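Local atomic coordinates of HTH-type transcriptional activator ampR (Citrobacter freundii, PDB entry 3KOS), a protein that regulates expression of the AmpC beta-lactamase gene as a LysR-family transcription factor, of which this chain is the effector-binding domain. Residues A81-L86 with V152-V157; Q96-I101 with A116-T121; F104-S109 with P129-M134. All blocks are in the same frame, centred on the assembly; numbering follows the deposited sequence.

Contact 1 (A81-L86 with V152-V157)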
loop_
_atom_site.group_PDB
_atom_site.type_symbol
_atom_site.label_atom_id
_atom_site.label_comp_id
_atom_site.label_asym_id
_atom_site.label_seq_id
_atom_site.Cartn_x
_atom_site.Cartn_y
_atom_site.Cartn_z
ATOM N N ALA A 81 9.236 3.249 15.597
ATOM C CA ALA A 81 8.239 2.478 14.876
ATOM C C ALA A 81 7.925 1.186 15.622
ATOM O O ALA A 81 7.842 0.112 15.020
ATOM C CB ALA A 81 8.728 2.184 13.454
ATOM N N LEU A 82 7.744 1.300 16.936
ATOM C CA LEU A 82 7.445 0.142 17.773
ATOM C C LEU A 82 6.214 -0.607 17.276
ATOM O O LEU A 82 5.184 -0.005 16.979
ATOM C CB LEU A 82 7.238 0.570 19.223
ATOM C CG LEU A 82 8.443 1.281 19.851
ATOM C CD1 LEU A 82 8.193 1.523 21.337
ATOM C CD2 LEU A 82 9.698 0.453 19.652
HETATM N N MSE A 83 6.330 -1.927 17.199
HETATM C CA MSE A 83 5.271 -2.763 16.638
HETATM C C MSE A 83 4.543 -3.599 17.672
HETATM O O MSE A 83 5.135 -4.067 18.646
HETATM C CB MSE A 83 5.842 -3.704 15.590
HETATM C CG MSE A 83 6.527 -2.984 14.458
HETATM SE SE MSE A 83 7.315 -4.271 13.217
HETATM C CE MSE A 83 6.824 -5.917 14.114
ATOM N N SER A 84 3.253 -3.806 17.436
ATOM C CA SER A 84 2.433 -4.602 18.330
ATOM C C SER A 84 1.305 -5.223 17.504
ATOM O O SER A 84 1.002 -4.742 16.409
ATOM C CB SER A 84 1.881 -3.695 19.437
ATOM O OG SER A 84 1.352 -4.441 20.517
ATOM N N PRO A 85 0.697 -6.309 18.003
ATOM C CA PRO A 85 -0.426 -6.895 17.271
ATOM C C PRO A 85 -1.572 -5.902 17.120
ATOM O O PRO A 85 -1.813 -5.100 18.019
ATOM C CB PRO A 85 -0.848 -8.063 18.161
ATOM C CG PRO A 85 0.437 -8.502 18.801
ATOM C CD PRO A 85 1.201 -7.214 19.060
ATOM N N LEU A 86 -2.246 -5.963 15.978
ATOM C CA LEU A 86 -3.363 -5.076 15.677
ATOM C C LEU A 86 -4.406 -5.887 14.943
ATOM O O LEU A 86 -4.070 -6.615 14.019
ATOM C CB LEU A 86 -2.899 -3.934 14.767
ATOM C CG LEU A 86 -1.896 -2.954 15.369
ATOM C CD1 LEU A 86 -1.280 -2.102 14.267
ATOM C CD2 LEU A 86 -2.567 -2.074 16.425
ATOM N N VAL A 152 -4.559 -11.405 12.255
ATOM C CA VAL A 152 -3.972 -10.451 13.183
ATOM C C VAL A 152 -2.675 -9.925 12.583
ATOM O O VAL A 152 -1.807 -10.702 12.197
ATOM C CB VAL A 152 -3.690 -11.109 14.545
ATOM C CG1 VAL A 152 -3.046 -10.098 15.508
ATOM C CG2 VAL A 152 -4.982 -11.659 15.133
ATOM N N ALA A 153 -2.573 -8.603 12.482
ATOM C CA ALA A 153 -1.398 -7.954 11.914
ATOM C C ALA A 153 -0.398 -7.599 13.010
ATOM O O ALA A 153 -0.736 -7.576 14.186
ATOM C CB ALA A 153 -1.816 -6.688 11.195
ATOM N N ILE A 154 0.837 -7.337 12.616
ATOM C CA ILE A 154 1.787 -6.720 13.527
ATOM C C ILE A 154 2.491 -5.616 12.754
ATOM O O ILE A 154 3.048 -5.852 11.675
ATOM C CB ILE A 154 2.763 -7.756 14.155
ATOM C CG1 ILE A 154 3.655 -7.082 15.213
ATOM C CG2 ILE A 154 3.578 -8.468 13.074
ATOM C CD1 ILE A 154 4.459 -8.074 16.060
ATOM N N ALA A 155 2.441 -4.401 13.291
ATOM C CA ALA A 155 2.881 -3.232 12.547
ATOM C C ALA A 155 3.177 -2.062 13.477
ATOM O O ALA A 155 2.838 -2.108 14.662
ATOM C CB ALA A 155 1.817 -2.839 11.508
ATOM N N PRO A 156 3.822 -1.008 12.949
ATOM C CA PRO A 156 4.131 0.152 13.796
ATOM C C PRO A 156 2.865 0.876 14.246
ATOM O O PRO A 156 2.184 1.513 13.442
ATOM C CB PRO A 156 4.954 1.050 12.874
ATOM C CG PRO A 156 5.610 0.099 11.922
ATOM C CD PRO A 156 4.521 -0.940 11.653
ATOM N N VAL A 157 2.567 0.793 15.532
ATOM C CA VAL A 157 1.272 1.245 16.023
ATOM C C VAL A 157 1.051 2.742 15.797
ATOM O O VAL A 157 -0.069 3.163 15.501
ATOM C CB VAL A 157 1.073 0.903 17.520
ATOM C CG1 VAL A 157 1.279 -0.585 17.757
ATOM C CG2 VAL A 157 2.023 1.686 18.381
#
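Strands 83-86 and 153-156 run antiparallel with a marked twist, their directions 142° apart and their axes 4.5 Å apart at closest approach. L86 and A153 form a hydrogen-bonded pair closed by two short bonds, L86 N to A153 O at 2.8 Å and A153 N to L86 O at 2.9 Å. At the next such pair the ladder slackens: S84 N reaches A155 O at 3.3 Å, and the return bond from A155 N to S84 O is weak. Beyond the strand end, V157 N donates to L82 O at 3.1 Å, holding the first turn that follows P156. P85 and P156 both fall in non-hydrogen-bonded pairs, where the backbone N points away from the partner strand, so their missing N-H costs the ladder no bond.

One face carries P85 and I154. I154 CG1, anti to its own N (chi1 -174°), extends to the methyl CE of selenomethionine M83, 3.6 Å away, and the two side chains cross at about a right angle. P85 CB meets V152 CG1, and W118 of helix 114-121 covers this face. The other face holds S84, L86, A153 and A155 against helix 139-147. Here V157 CG1 lies 3.6 Å from S84 CB, while S84 OG turns to the backbone O of T175.

Helices thus cover both faces of a nearly all-buried strand pair. Strand 153-156 pairs with the end of strand 73-86, and the backbone of V152 bonds on to P105 and L107. This antiparallel partnership belongs to the alpha-beta fold of LysR effector-binding domains, which are related to periplasmic binding proteins.

Contact 2 (Q96-I101 with A116-T121). Unlike the reference sequence in segment 116-121: T121 (reference Ala).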
loop_
_atom_site.group_PDB
_atom_site.type_symbol
_atom_site.label_atom_id
_atom_site.label_comp_id
_atom_site.label_asym_id
_atom_site.label_seq_id
_atom_site.Cartn_x
_atom_site.Cartn_y
_atom_site.Cartn_z
ATOM N N GLN A 96 -7.901 -12.823 24.541
ATOM C CA GLN A 96 -7.725 -12.398 25.926
ATOM C C GLN A 96 -6.264 -12.510 26.346
ATOM O O GLN A 96 -5.780 -11.718 27.158
ATOM C CB GLN A 96 -8.626 -13.220 26.859
ATOM C CG GLN A 96 -10.104 -12.839 26.787
ATOM C CD GLN A 96 -10.848 -13.502 25.630
ATOM O OE1 GLN A 96 -10.679 -14.695 25.364
ATOM N NE2 GLN A 96 -11.695 -12.729 24.950
ATOM N N THR A 97 -5.562 -13.483 25.777
ATOM C CA THR A 97 -4.143 -13.674 26.044
ATOM C C THR A 97 -3.382 -13.810 24.724
ATOM O O THR A 97 -3.974 -14.090 23.692
ATOM C CB THR A 97 -3.892 -14.939 26.898
ATOM O OG1 THR A 97 -4.170 -16.106 26.116
ATOM C CG2 THR A 97 -4.784 -14.943 28.125
ATOM N N PRO A 98 -2.060 -13.597 24.752
ATOM C CA PRO A 98 -1.281 -13.685 23.514
ATOM C C PRO A 98 -1.482 -14.989 22.738
ATOM O O PRO A 98 -1.510 -14.958 21.508
ATOM C CB PRO A 98 0.159 -13.558 24.007
ATOM C CG PRO A 98 0.033 -12.664 25.206
ATOM C CD PRO A 98 -1.259 -13.067 25.869
ATOM N N ALA A 99 -1.622 -16.116 23.430
ATOM C CA ALA A 99 -1.812 -17.385 22.735
ATOM C C ALA A 99 -3.077 -17.383 21.869
ATOM O O ALA A 99 -3.149 -18.078 20.851
ATOM C CB ALA A 99 -1.840 -18.546 23.730
ATOM N N ASP A 100 -4.069 -16.597 22.273
ATOM C CA ASP A 100 -5.331 -16.515 21.543
ATOM C C ASP A 100 -5.153 -15.955 20.130
ATOM O O ASP A 100 -5.990 -16.175 19.260
ATOM C CB ASP A 100 -6.342 -15.651 22.307
ATOM C CG ASP A 100 -6.875 -16.337 23.559
ATOM O OD1 ASP A 100 -6.831 -17.582 23.629
ATOM O OD2 ASP A 100 -7.336 -15.625 24.470
ATOM N N ILE A 101 -4.072 -15.213 19.912
ATOM C CA ILE A 101 -3.785 -14.673 18.587
ATOM C C ILE A 101 -3.750 -15.810 17.568
ATOM O O ILE A 101 -4.166 -15.646 16.414
ATOM C CB ILE A 101 -2.462 -13.883 18.576
ATOM C CG1 ILE A 101 -2.640 -12.565 19.336
ATOM C CG2 ILE A 101 -2.000 -13.616 17.143
ATOM C CD1 ILE A 101 -1.341 -11.805 19.617
ATOM N N ALA A 116 7.630 -14.474 15.563
ATOM C CA ALA A 116 8.483 -15.236 16.465
ATOM C C ALA A 116 9.054 -14.310 17.537
ATOM O O ALA A 116 9.069 -14.649 18.720
ATOM C CB ALA A 116 9.607 -15.916 15.692
ATOM N N LEU A 117 9.497 -13.129 17.125
ATOM C CA LEU A 117 10.106 -12.187 18.056
ATOM C C LEU A 117 9.099 -11.595 19.036
ATOM O O LEU A 117 9.396 -11.468 20.220
ATOM C CB LEU A 117 10.858 -11.083 17.308
ATOM C CG LEU A 117 12.067 -11.606 16.520
ATOM C CD1 LEU A 117 12.590 -10.571 15.538
ATOM C CD2 LEU A 117 13.177 -12.061 17.470
ATOM N N TRP A 118 7.909 -11.231 18.563
ATOM C CA TRP A 118 6.915 -10.688 19.489
ATOM C C TRP A 118 6.470 -11.732 20.515
ATOM O O TRP A 118 6.402 -11.445 21.713
ATOM C CB TRP A 118 5.697 -10.098 18.758
ATOM C CG TRP A 118 4.822 -9.323 19.675
ATOM C CD1 TRP A 118 4.959 -8.007 20.026
ATOM C CD2 TRP A 118 3.693 -9.814 20.393
ATOM N NE1 TRP A 118 3.976 -7.650 20.911
ATOM C CE2 TRP A 118 3.188 -8.744 21.159
ATOM C CE3 TRP A 118 3.052 -11.057 20.463
ATOM C CZ2 TRP A 118 2.074 -8.880 21.979
ATOM C CZ3 TRP A 118 1.948 -11.189 21.281
ATOM C CH2 TRP A 118 1.472 -10.110 22.027
HETATM N N MSE A 119 6.144 -12.933 20.037
HETATM C CA MSE A 119 5.765 -14.031 20.920
HETATM C C MSE A 119 6.867 -14.291 21.947
HETATM O O MSE A 119 6.595 -14.414 23.134
HETATM C CB MSE A 119 5.493 -15.308 20.115
HETATM C CG MSE A 119 4.218 -15.252 19.276
HETATM SE SE MSE A 119 2.634 -15.019 20.407
HETATM C CE MSE A 119 1.240 -14.973 19.016
ATOM N N GLN A 120 8.103 -14.391 21.470
ATOM C CA GLN A 120 9.251 -14.630 22.344
ATOM C C GLN A 120 9.322 -13.571 23.453
ATOM O O GLN A 120 9.536 -13.895 24.623
ATOM C CB GLN A 120 10.536 -14.643 21.513
ATOM C CG GLN A 120 11.823 -14.794 22.308
ATOM C CD GLN A 120 13.073 -14.758 21.434
ATOM O OE1 GLN A 120 13.448 -13.712 20.893
ATOM N NE2 GLN A 120 13.735 -15.902 21.307
ATOM N N THR A 121 9.106 -12.309 23.083
ATOM C CA THR A 121 9.151 -11.191 24.027
ATOM C C THR A 121 8.093 -11.283 25.116
ATOM O O THR A 121 8.337 -10.888 26.259
ATOM C CB THR A 121 9.007 -9.839 23.283
ATOM O OG1 THR A 121 10.111 -9.678 22.387
ATOM C CG2 THR A 121 8.968 -8.672 24.250
#
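I101 and P98, three residues apart on a single turn, press on the six-membered ring of W118 at its far corner. I101 CD1 comes within 3.7 Å of W118 CZ3, and P98 CB stands 4.0 Å from the same atom; both approach the indole obliquely. With CG anti to the backbone N (chi1 -169°), W118 carries its ring across to the turn. Beside it, selenomethionine M119 bends at chi2 (-62°) and brings CE to 3.9 Å from I101 CB, the two chains sliding past each other in opposite directions. The same methyl lies near P98 O, an oxygen already accepting from I101 N.

This small apolar patch contrasts with the polar, more open side of 96-101. There D100 OD2 takes N-H bonds from both Q96, at 2.9 Å, and T97, bracing the start of the turn from within. Exposed T121, which differs from the reference sequence, bonds through OG1 to L117 O of its own helix. No hydrogen bond joins the two segments.

The indole NE1 is engaged by T175 O, which fixes the rotation of the ring. I101 also touches P85, so the turn before strand 106-109 and helix 114-121 meet over the end of strand 73-86.

Contact 3 (F104-S109 with P129-M134)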
loop_
_atom_site.group_PDB
_atom_site.type_symbol
_atom_site.label_atom_id
_atom_site.label_comp_id
_atom_site.label_asym_id
_atom_site.label_seq_id
_atom_site.Cartn_x
_atom_site.Cartn_y
_atom_site.Cartn_z
ATOM N N PHE A 104 -6.206 -17.291 14.910
ATOM C CA PHE A 104 -6.382 -16.642 13.610
ATOM C C PHE A 104 -5.130 -16.704 12.740
ATOM O O PHE A 104 -4.037 -16.975 13.238
ATOM C CB PHE A 104 -6.824 -15.195 13.820
ATOM C CG PHE A 104 -8.004 -15.066 14.733
ATOM C CD1 PHE A 104 -9.275 -15.360 14.279
ATOM C CD2 PHE A 104 -7.840 -14.687 16.049
ATOM C CE1 PHE A 104 -10.366 -15.263 15.120
ATOM C CE2 PHE A 104 -8.929 -14.585 16.895
ATOM C CZ PHE A 104 -10.191 -14.876 16.428
ATOM N N PRO A 105 -5.287 -16.475 11.428
ATOM C CA PRO A 105 -4.105 -16.406 10.565
ATOM C C PRO A 105 -3.273 -15.195 10.957
ATOM O O PRO A 105 -3.803 -14.269 11.560
ATOM C CB PRO A 105 -4.700 -16.201 9.166
ATOM C CG PRO A 105 -6.097 -16.725 9.266
ATOM C CD PRO A 105 -6.542 -16.395 10.657
ATOM N N LEU A 106 -1.990 -15.211 10.623
ATOM C CA LEU A 106 -1.110 -14.113 10.974
ATOM C C LEU A 106 -0.776 -13.296 9.736
ATOM O O LEU A 106 -0.617 -13.838 8.649
ATOM C CB LEU A 106 0.164 -14.638 11.634
ATOM C CG LEU A 106 -0.038 -15.428 12.940
ATOM C CD1 LEU A 106 1.280 -16.011 13.424
ATOM C CD2 LEU A 106 -0.660 -14.540 14.014
ATOM N N LEU A 107 -0.680 -11.985 9.912
ATOM C CA LEU A 107 -0.275 -11.090 8.839
ATOM C C LEU A 107 1.058 -10.495 9.249
ATOM O O LEU A 107 1.211 -10.044 10.389
ATOM C CB LEU A 107 -1.297 -9.953 8.662
ATOM C CG LEU A 107 -2.776 -10.376 8.662
ATOM C CD1 LEU A 107 -3.699 -9.176 8.475
ATOM C CD2 LEU A 107 -3.070 -11.428 7.609
ATOM N N ARG A 108 2.018 -10.497 8.332
ATOM C CA ARG A 108 3.335 -9.935 8.620
ATOM C C ARG A 108 3.954 -9.290 7.387
ATOM O O ARG A 108 3.441 -9.431 6.277
ATOM C CB ARG A 108 4.271 -11.010 9.169
ATOM C CG ARG A 108 4.607 -12.112 8.184
ATOM C CD ARG A 108 5.839 -12.865 8.663
ATOM N NE ARG A 108 6.134 -14.051 7.871
ATOM C CZ ARG A 108 6.832 -14.053 6.739
ATOM N NH1 ARG A 108 7.302 -12.925 6.234
ATOM N NH2 ARG A 108 7.054 -15.193 6.106
ATOM N N SER A 109 5.047 -8.558 7.594
ATOM C CA SER A 109 5.793 -7.974 6.487
ATOM C C SER A 109 6.739 -9.021 5.915
ATOM O O SER A 109 6.720 -10.178 6.334
ATOM C CB SER A 109 6.621 -6.787 6.974
ATOM O OG SER A 109 7.790 -7.266 7.625
ATOM N N PRO A 129 5.397 -23.585 12.205
ATOM C CA PRO A 129 5.895 -23.321 10.850
ATOM C C PRO A 129 4.820 -23.515 9.783
ATOM O O PRO A 129 5.005 -23.071 8.654
ATOM C CB PRO A 129 7.000 -24.368 10.675
ATOM C CG PRO A 129 7.433 -24.693 12.064
ATOM C CD PRO A 129 6.188 -24.618 12.894
ATOM N N THR A 130 3.719 -24.170 10.131
ATOM C CA THR A 130 2.633 -24.357 9.181
ATOM C C THR A 130 1.420 -23.475 9.489
ATOM O O THR A 130 0.346 -23.664 8.917
ATOM C CB THR A 130 2.175 -25.829 9.120
ATOM O OG1 THR A 130 1.551 -26.194 10.358
ATOM C CG2 THR A 130 3.358 -26.745 8.856
ATOM N N HIS A 131 1.584 -22.522 10.399
ATOM C CA HIS A 131 0.496 -21.602 10.712
ATOM C C HIS A 131 0.165 -20.765 9.474
ATOM O O HIS A 131 1.064 -20.407 8.715
ATOM C CB HIS A 131 0.877 -20.694 11.880
ATOM C CG HIS A 131 -0.294 -20.020 12.513
ATOM N ND1 HIS A 131 -0.914 -20.511 13.642
ATOM C CD2 HIS A 131 -0.977 -18.903 12.165
ATOM C CE1 HIS A 131 -1.922 -19.723 13.966
ATOM N NE2 HIS A 131 -1.980 -18.737 13.088
ATOM N N ASN A 132 -1.118 -20.487 9.259
ATOM C CA ASN A 132 -1.534 -19.670 8.125
ATOM C C ASN A 132 -0.933 -18.277 8.251
ATOM O O ASN A 132 -1.170 -17.591 9.240
ATOM C CB ASN A 132 -3.062 -19.553 8.064
ATOM C CG ASN A 132 -3.734 -20.847 7.639
ATOM O OD1 ASN A 132 -4.873 -21.122 8.021
ATOM N ND2 ASN A 132 -3.029 -21.649 6.849
ATOM N N VAL A 133 -0.155 -17.867 7.255
ATOM C CA VAL A 133 0.435 -16.529 7.257
ATOM C C VAL A 133 0.273 -15.867 5.898
ATOM O O VAL A 133 0.417 -16.521 4.866
ATOM C CB VAL A 133 1.938 -16.571 7.600
ATOM C CG1 VAL A 133 2.526 -15.154 7.577
ATOM C CG2 VAL A 133 2.144 -17.181 8.969
HETATM N N MSE A 134 -0.017 -14.569 5.905
HETATM C CA MSE A 134 -0.010 -13.777 4.679
HETATM C C MSE A 134 1.026 -12.676 4.823
HETATM O O MSE A 134 1.163 -12.089 5.897
HETATM C CB MSE A 134 -1.397 -13.188 4.414
HETATM C CG MSE A 134 -2.508 -14.202 4.637
HETATM SE SE MSE A 134 -4.263 -13.479 4.143
HETATM C CE MSE A 134 -3.975 -13.735 2.251
#
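The imidazole of H131 meets 104-109 by its edge: F104 O sits in the ring plane, 2.7 Å from NE2, and the N-H points almost straight at it (167°). Relative to the carbonyl plane of F104 the donor is tilted. L106 CG and P105 CA approach the ring obliquely, L106 CG lying 3.7 Å from H131 CD2 where the two side chains cross at about a right angle. CG of H131 is anti to the backbone N (chi1 -163°), which swings the ring across to the carbonyl of F104. The other flat group, the guanidinium of R108, is met obliquely by V133 CG1; that methyl also packs 3.7 Å from R108 CG. R108 NH1 donates to S109 O, approaching in the carbonyl plane.

The backbones form a parallel ladder. L106 N donates to N132 O, 2.9 Å away, L106 O accepts from M134 N, and R108 N donates to M134 O at 3.0 Å. L106 and V133 share one face, where W115 of helix 114-121 also touches L106. On the opposite face L107 CD2 lies 4.0 Å from M134 CB, the two chains side by side and pointing the same way, and helix 139-147 packs on L107. F28 of the second subunit touches selenomethionine M134.

Strand 106-109, helix 114-121 and strand 133-136 form a beta-alpha-beta unit, and this pairing closes it. The histidine bond adds a side-chain tie just ahead of the first bridge. Because H131 NE2 donates to F104 O, the imidazole carries a proton on that nitrogen, and its orientation is settled by the bond.

How the contacts relate
All three contacts lie within one LysR effector-binding domain, on the same side of the chain's centre. The centre of contact 1 lies about 9 Å from that point and nearly all its touching residues are buried; contact 2 is small but mostly buried, and contact 3 only partly. Contacts 2 and 3 are nested in the chain loop that contact 1 closes, and their segments alternate along the chain. Segment 104-109 links contacts 1 and 3 through the backbone of V152, and I154 of contact 1 packs on W118 of contact 2. Chemistry follows place: antiparallel ladder at 81-86/152-157, parallel ladder with an added histidine bond at 104-109/129-134, and purely apolar side-chain packing at 96-101/116-121.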